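Side-chain contact in probable benzoylformate decarboxylase (Rhodococcus jostii, PDB 7ORX), which belongs to the thiamine diphosphate-dependent enzymes and holds thiamine diphosphate and a sodium ion: residues Pro233-Pro238 with Lys265-His270. Numbering follows the deposited sequence.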
loop_
_atom_site.group_PDB
_atom_site.type_symbol
_atom_site.label_atom_id
_atom_site.label_comp_id
_atom_site.label_asym_id
_atom_site.label_seq_id
_atom_site.Cartn_x
_atom_site.Cartn_y
_atom_site.Cartn_z
ATOM N N PRO C 233 15.270 -18.591 38.699
ATOM C CA PRO C 233 14.605 -19.439 37.738
ATOM C C PRO C 233 14.538 -18.778 36.363
ATOM O O PRO C 233 14.499 -17.560 36.291
ATOM C CB PRO C 233 13.209 -19.641 38.323
ATOM C CG PRO C 233 13.027 -18.587 39.333
ATOM C CD PRO C 233 14.404 -18.226 39.813
ATOM N N VAL C 234 14.570 -19.604 35.320
ATOM C CA VAL C 234 14.555 -19.191 33.895
ATOM C C VAL C 234 13.392 -19.882 33.204
ATOM O O VAL C 234 13.368 -21.076 33.207
ATOM C CB VAL C 234 15.878 -19.529 33.208
ATOM C CG1 VAL C 234 15.809 -19.284 31.710
ATOM C CG2 VAL C 234 17.030 -18.746 33.820
ATOM N N TRP C 235 12.476 -19.122 32.646
ATOM C CA TRP C 235 11.415 -19.590 31.741
ATOM C C TRP C 235 11.735 -19.135 30.333
ATOM O O TRP C 235 12.368 -18.066 30.177
ATOM C CB TRP C 235 10.082 -18.992 32.142
ATOM C CG TRP C 235 9.616 -19.412 33.482
ATOM C CD1 TRP C 235 9.979 -18.933 34.699
ATOM C CD2 TRP C 235 8.634 -20.428 33.711
ATOM N NE1 TRP C 235 9.289 -19.602 35.684
ATOM C CE2 TRP C 235 8.461 -20.517 35.100
ATOM C CE3 TRP C 235 7.917 -21.288 32.862
ATOM C CZ2 TRP C 235 7.584 -21.429 35.654
ATOM C CZ3 TRP C 235 7.075 -22.213 33.416
ATOM C CH2 TRP C 235 6.916 -22.283 34.797
ATOM N N ILE C 236 11.241 -19.863 29.352
ATOM C CA ILE C 236 11.300 -19.399 27.944
ATOM C C ILE C 236 10.014 -18.610 27.656
ATOM O O ILE C 236 8.933 -19.094 28.030
ATOM C CB ILE C 236 11.497 -20.616 27.029
ATOM C CG1 ILE C 236 12.875 -21.230 27.263
ATOM C CG2 ILE C 236 11.287 -20.263 25.565
ATOM C CD1 ILE C 236 13.095 -22.518 26.468
ATOM N N ALA C 237 10.099 -17.480 26.982
ATOM C CA ALA C 237 8.917 -16.709 26.588
ATOM C C ALA C 237 7.971 -17.566 25.770
ATOM O O ALA C 237 8.369 -18.416 24.975
ATOM C CB ALA C 237 9.349 -15.531 25.756
ATOM N N PRO C 238 6.668 -17.281 25.850
ATOM C CA PRO C 238 5.658 -18.073 25.171
ATOM C C PRO C 238 5.767 -18.120 23.654
ATOM O O PRO C 238 6.223 -17.234 23.110
ATOM C CB PRO C 238 4.336 -17.409 25.548
ATOM C CG PRO C 238 4.742 -16.011 25.894
ATOM C CD PRO C 238 6.083 -16.158 26.582
ATOM N N LYS C 265 -0.247 -16.093 36.317
ATOM C CA LYS C 265 -0.467 -17.055 37.437
ATOM C C LYS C 265 0.826 -17.864 37.648
ATOM O O LYS C 265 1.189 -18.105 38.807
ATOM C CB LYS C 265 -1.721 -17.906 37.176
ATOM C CG LYS C 265 -2.044 -18.973 38.237
ATOM C CD LYS C 265 -1.969 -20.432 37.697
ATOM C CE LYS C 265 -1.213 -21.428 38.575
ATOM N NZ LYS C 265 -1.902 -21.673 39.870
ATOM N N THR C 266 1.501 -18.254 36.565
ATOM C CA THR C 266 2.773 -19.025 36.592
ATOM C C THR C 266 3.876 -18.231 37.308
ATOM O O THR C 266 4.609 -18.862 38.096
ATOM C CB THR C 266 3.215 -19.383 35.175
ATOM O OG1 THR C 266 2.170 -20.123 34.540
ATOM C CG2 THR C 266 4.501 -20.170 35.139
ATOM N N LEU C 267 3.999 -16.913 37.041
ATOM C CA LEU C 267 5.059 -16.036 37.610
ATOM C C LEU C 267 4.618 -15.400 38.932
ATOM O O LEU C 267 5.347 -14.509 39.437
ATOM C CB LEU C 267 5.389 -14.929 36.606
ATOM C CG LEU C 267 5.915 -15.365 35.249
ATOM C CD1 LEU C 267 6.190 -14.166 34.378
ATOM C CD2 LEU C 267 7.160 -16.223 35.394
ATOM N N GLU C 268 3.458 -15.789 39.460
ATOM C CA GLU C 268 2.969 -15.326 40.785
ATOM C C GLU C 268 4.119 -15.508 41.792
ATOM O O GLU C 268 4.791 -16.576 41.762
ATOM C CB GLU C 268 1.692 -16.109 41.126
ATOM C CG GLU C 268 0.896 -15.636 42.350
ATOM C CD GLU C 268 0.191 -16.746 43.169
ATOM O OE1 GLU C 268 -0.000 -17.883 42.638
ATOM O OE2 GLU C 268 -0.135 -16.507 44.365
ATOM N N GLY C 269 4.386 -14.480 42.597
ATOM C CA GLY C 269 5.429 -14.522 43.635
ATOM C C GLY C 269 6.706 -13.794 43.223
ATOM O O GLY C 269 7.544 -13.552 44.083
ATOM N N HIS C 270 6.890 -13.470 41.955
ATOM C CA HIS C 270 8.132 -12.788 41.510
ATOM C C HIS C 270 7.924 -11.273 41.479
ATOM O O HIS C 270 6.908 -10.863 40.952
ATOM C CB HIS C 270 8.549 -13.357 40.156
ATOM C CG HIS C 270 9.098 -14.732 40.231
ATOM N ND1 HIS C 270 8.432 -15.804 39.701
ATOM C CD2 HIS C 270 10.250 -15.203 40.735
ATOM C CE1 HIS C 270 9.148 -16.896 39.877
ATOM N NE2 HIS C 270 10.270 -16.544 40.505
#
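The indole of W235 illustrates how a single flat side chain on a strand can receive the end of a helix. Two methyl groups settle over one of its faces, each above a different ring. CG2 of T266 sits 3.6 Å from the centroid of the six-membered ring, 28° off its normal and displaced toward the rim, where CH2 and CZ2 lie. CD2 of L267 stands 4.2 Å from the centroid of the five-membered ring, about equally near CD1 and NE1 of W235; the T266 and L267 methyls both make CH-pi contacts. With OG1 of T266 beside the backbone N (chi1 -57°), CG2 falls anti to that N and meets the indole, while OG1 turns back into its own helix and hydrogen-bonds the carbonyl O of D262. Two residues before W235, CG of P233 approaches NE2 of the H270 ring obliquely at 3.6 Å. The setting is the Rossmann-like central domain of this family, in which strand 234-236 runs parallel between strands 206-210 and 252-255, and helix 260-266 leads toward strand 272-276. L267 leaves helical geometry and begins a type II beta turn that brings H270 round beside P233. The carbonyl O of L267 accepts the backbone N of H270 at 3.1 Å and, weakly, ND1 of H270 (3.4 Å, 139°). Farther out, W235 also touches V207, R253 and L256, and its backbone bonds to L208 and L210 tie the indole's strand to 206-210.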